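PDB 5NYW: peptidase from Yersinia bercovieri, which is an ancestral beta-subunit (Anbu) of the proteasome family, probably an N-terminal nucleophile hydrolase whose biological role is not established. Local coordinates for residues S28-F36 with V45-Q56. Sequence-based numbering, arbitrary orientation.
Sequences STFRKLHLF and VVQSAGNLATTQ
Leu33-Phe36 and Val45-Ser48 belong to an antiparallel beta hairpin at one side of the five-stranded sheet, half of the N-terminal nucleophile hydrolase sandwich, and show how a strand pair can hold a lysine, just ahead of its first strand, near a probable active site. His34 and Val46 form the hydrogen-bonded pair: His34 N to Val46 O is 3.0 Å, and Val46 N returns to His34 O at 3.1 Å. Just before strand 33-38, Lys32 O accepts from Ser48 N at 3.2 Å, the donor well above the carbonyl plane; Ser16 OG also bonds this oxygen. On one face Leu35 CD2 lies beside Val45 CG2 (3.7 Å), while on the other Val46 CG2 meets the Phe36 ring. Outside the paired strands, Leu52 in the first turn of helix 52-65 sets CD2 over a face of the ring of Phe30, which precedes the hairpin, a CH-pi contact 3.7 Å from the centroid. The Lys32 chain runs past Ser48 O, CD at 3.6 Å, and bends at its last torsion (chi4 -61°); NZ bonds Thr1 OG1 and Thr20 OG1. With Thr1 N-terminal, this is consistent with the threonine-lysine arrangement of proteasomal active sites, the lysine's backbone being anchored through its carbonyl.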
# COMPACT_ATOMS: atom_id res chain seq x y z
N SER L 28 -3.23 -14.88 -42.85
CA SER L 28 -4.47 -15.48 -43.34
C SER L 28 -5.57 -14.46 -43.53
O SER L 28 -5.40 -13.28 -43.25
CB SER L 28 -4.99 -16.53 -42.35
OG SER L 28 -4.01 -17.48 -41.99
N THR L 29 -6.71 -14.94 -44.01
CA THR L 29 -7.87 -14.10 -44.28
C THR L 29 -8.86 -14.25 -43.15
O THR L 29 -9.30 -15.35 -42.88
CB THR L 29 -8.58 -14.49 -45.58
OG1 THR L 29 -7.67 -14.45 -46.69
CG2 THR L 29 -9.81 -13.60 -45.84
N PHE L 30 -9.24 -13.14 -42.51
CA PHE L 30 -10.25 -13.11 -41.46
C PHE L 30 -11.15 -11.91 -41.69
O PHE L 30 -10.69 -10.86 -42.13
CB PHE L 30 -9.59 -13.03 -40.08
CG PHE L 30 -9.04 -14.34 -39.59
CD1 PHE L 30 -9.89 -15.34 -39.15
CD2 PHE L 30 -7.68 -14.59 -39.65
CE1 PHE L 30 -9.40 -16.54 -38.69
CE2 PHE L 30 -7.17 -15.81 -39.21
CZ PHE L 30 -8.03 -16.78 -38.73
N ARG L 31 -12.45 -12.06 -41.46
CA ARG L 31 -13.37 -10.95 -41.67
C ARG L 31 -13.24 -9.88 -40.56
O ARG L 31 -13.18 -10.20 -39.37
CB ARG L 31 -14.79 -11.48 -41.81
CG ARG L 31 -15.84 -10.45 -42.14
CD ARG L 31 -17.06 -11.14 -42.68
NE ARG L 31 -17.51 -12.17 -41.76
CZ ARG L 31 -18.39 -11.96 -40.79
NH1 ARG L 31 -18.92 -10.76 -40.63
NH2 ARG L 31 -18.73 -12.96 -39.98
N LYS L 32 -13.19 -8.61 -40.98
CA LYS L 32 -12.94 -7.46 -40.09
C LYS L 32 -14.11 -6.47 -40.12
O LYS L 32 -13.98 -5.28 -39.83
CB LYS L 32 -11.63 -6.75 -40.49
CG LYS L 32 -10.37 -7.63 -40.37
CD LYS L 32 -9.13 -6.91 -40.87
CE LYS L 32 -7.90 -7.81 -40.80
NZ LYS L 32 -7.54 -8.28 -39.43
N LEU L 33 -15.26 -6.99 -40.53
CA LEU L 33 -16.49 -6.22 -40.53
C LEU L 33 -17.64 -7.15 -40.09
O LEU L 33 -17.99 -8.09 -40.81
CB LEU L 33 -16.75 -5.62 -41.91
CG LEU L 33 -17.85 -4.56 -42.05
CD1 LEU L 33 -17.53 -3.71 -43.26
CD2 LEU L 33 -19.26 -5.17 -42.18
N HIS L 34 -18.21 -6.88 -38.93
CA HIS L 34 -19.26 -7.74 -38.39
C HIS L 34 -20.53 -6.95 -38.18
O HIS L 34 -20.48 -5.74 -37.94
CB HIS L 34 -18.77 -8.40 -37.10
CG HIS L 34 -17.66 -9.38 -37.32
ND1 HIS L 34 -17.89 -10.72 -37.55
CD2 HIS L 34 -16.32 -9.21 -37.39
CE1 HIS L 34 -16.73 -11.34 -37.73
NE2 HIS L 34 -15.76 -10.45 -37.65
N LEU L 35 -21.68 -7.62 -38.28
CA LEU L 35 -22.97 -6.91 -38.30
C LEU L 35 -23.88 -7.25 -37.13
O LEU L 35 -24.02 -8.42 -36.77
CB LEU L 35 -23.73 -7.20 -39.59
CG LEU L 35 -23.32 -6.52 -40.89
CD1 LEU L 35 -24.12 -7.12 -42.03
CD2 LEU L 35 -23.53 -5.02 -40.82
N PHE L 36 -24.53 -6.24 -36.57
CA PHE L 36 -25.56 -6.51 -35.57
C PHE L 36 -26.86 -5.85 -35.99
O PHE L 36 -26.99 -4.61 -35.96
CB PHE L 36 -25.13 -6.06 -34.17
CG PHE L 36 -23.90 -6.76 -33.68
CD1 PHE L 36 -22.64 -6.35 -34.08
CD2 PHE L 36 -24.00 -7.86 -32.85
CE1 PHE L 36 -21.50 -7.00 -33.64
CE2 PHE L 36 -22.89 -8.53 -32.41
CZ PHE L 36 -21.62 -8.10 -32.80
N VAL L 45 -22.47 -1.74 -36.87
CA VAL L 45 -21.28 -2.30 -37.53
C VAL L 45 -20.04 -2.16 -36.65
O VAL L 45 -19.74 -1.08 -36.14
CB VAL L 45 -21.01 -1.59 -38.87
CG1 VAL L 45 -19.74 -2.14 -39.52
CG2 VAL L 45 -22.19 -1.76 -39.80
N VAL L 46 -19.32 -3.27 -36.50
CA VAL L 46 -18.08 -3.27 -35.74
C VAL L 46 -16.90 -3.66 -36.63
O VAL L 46 -16.93 -4.72 -37.27
CB VAL L 46 -18.14 -4.24 -34.55
CG1 VAL L 46 -16.81 -4.26 -33.83
CG2 VAL L 46 -19.26 -3.84 -33.59
N GLN L 47 -15.86 -2.84 -36.67
CA GLN L 47 -14.69 -3.19 -37.48
C GLN L 47 -13.46 -3.45 -36.62
O GLN L 47 -13.21 -2.73 -35.64
CB GLN L 47 -14.40 -2.08 -38.48
CG GLN L 47 -15.41 -1.99 -39.61
CD GLN L 47 -15.28 -0.69 -40.39
OE1 GLN L 47 -15.52 0.40 -39.85
NE2 GLN L 47 -14.90 -0.78 -41.66
N SER L 48 -12.65 -4.44 -37.01
CA SER L 48 -11.56 -4.89 -36.15
C SER L 48 -10.19 -4.67 -36.75
O SER L 48 -9.95 -4.89 -37.95
CB SER L 48 -11.70 -6.37 -35.81
OG SER L 48 -12.92 -6.65 -35.17
N ALA L 49 -9.29 -4.26 -35.86
CA ALA L 49 -7.87 -4.12 -36.10
C ALA L 49 -7.09 -4.44 -34.82
O ALA L 49 -7.63 -4.38 -33.73
CB ALA L 49 -7.55 -2.74 -36.56
N GLY L 50 -5.83 -4.80 -34.98
CA GLY L 50 -5.00 -5.12 -33.84
C GLY L 50 -5.04 -6.61 -33.63
O GLY L 50 -5.35 -7.36 -34.56
N ASN L 51 -4.78 -7.03 -32.39
CA ASN L 51 -4.66 -8.44 -32.04
C ASN L 51 -5.92 -9.26 -32.40
O ASN L 51 -7.01 -9.00 -31.89
CB ASN L 51 -4.33 -8.58 -30.55
CG ASN L 51 -3.96 -9.99 -30.17
OD1 ASN L 51 -4.80 -10.88 -30.20
ND2 ASN L 51 -2.70 -10.20 -29.77
N LEU L 52 -5.74 -10.25 -33.27
CA LEU L 52 -6.85 -11.06 -33.74
C LEU L 52 -7.50 -11.83 -32.59
O LEU L 52 -8.72 -11.95 -32.57
CB LEU L 52 -6.38 -12.03 -34.83
CG LEU L 52 -7.47 -12.95 -35.39
CD1 LEU L 52 -8.55 -12.18 -36.10
CD2 LEU L 52 -6.88 -13.99 -36.31
N ALA L 53 -6.71 -12.35 -31.66
CA ALA L 53 -7.25 -13.06 -30.50
C ALA L 53 -8.17 -12.15 -29.66
O ALA L 53 -9.22 -12.57 -29.17
CB ALA L 53 -6.12 -13.63 -29.62
N THR L 54 -7.75 -10.89 -29.51
CA THR L 54 -8.53 -9.91 -28.76
C THR L 54 -9.86 -9.54 -29.43
O THR L 54 -10.91 -9.68 -28.82
CB THR L 54 -7.74 -8.62 -28.54
OG1 THR L 54 -6.51 -8.93 -27.89
CG2 THR L 54 -8.54 -7.65 -27.69
N THR L 55 -9.83 -9.10 -30.69
CA THR L 55 -11.07 -8.66 -31.33
C THR L 55 -12.05 -9.82 -31.54
O THR L 55 -13.26 -9.63 -31.38
CB THR L 55 -10.81 -7.94 -32.67
OG1 THR L 55 -10.26 -8.83 -33.64
CG2 THR L 55 -9.90 -6.74 -32.46
N GLN L 56 -11.56 -11.01 -31.89
CA GLN L 56 -12.48 -12.13 -32.07
C GLN L 56 -13.21 -12.46 -30.77
O GLN L 56 -14.41 -12.75 -30.81
CB GLN L 56 -11.76 -13.41 -32.56
CG GLN L 56 -11.70 -13.65 -34.05
CD GLN L 56 -11.19 -15.05 -34.36
OE1 GLN L 56 -10.67 -15.72 -33.48
NE2 GLN L 56 -11.38 -15.52 -35.59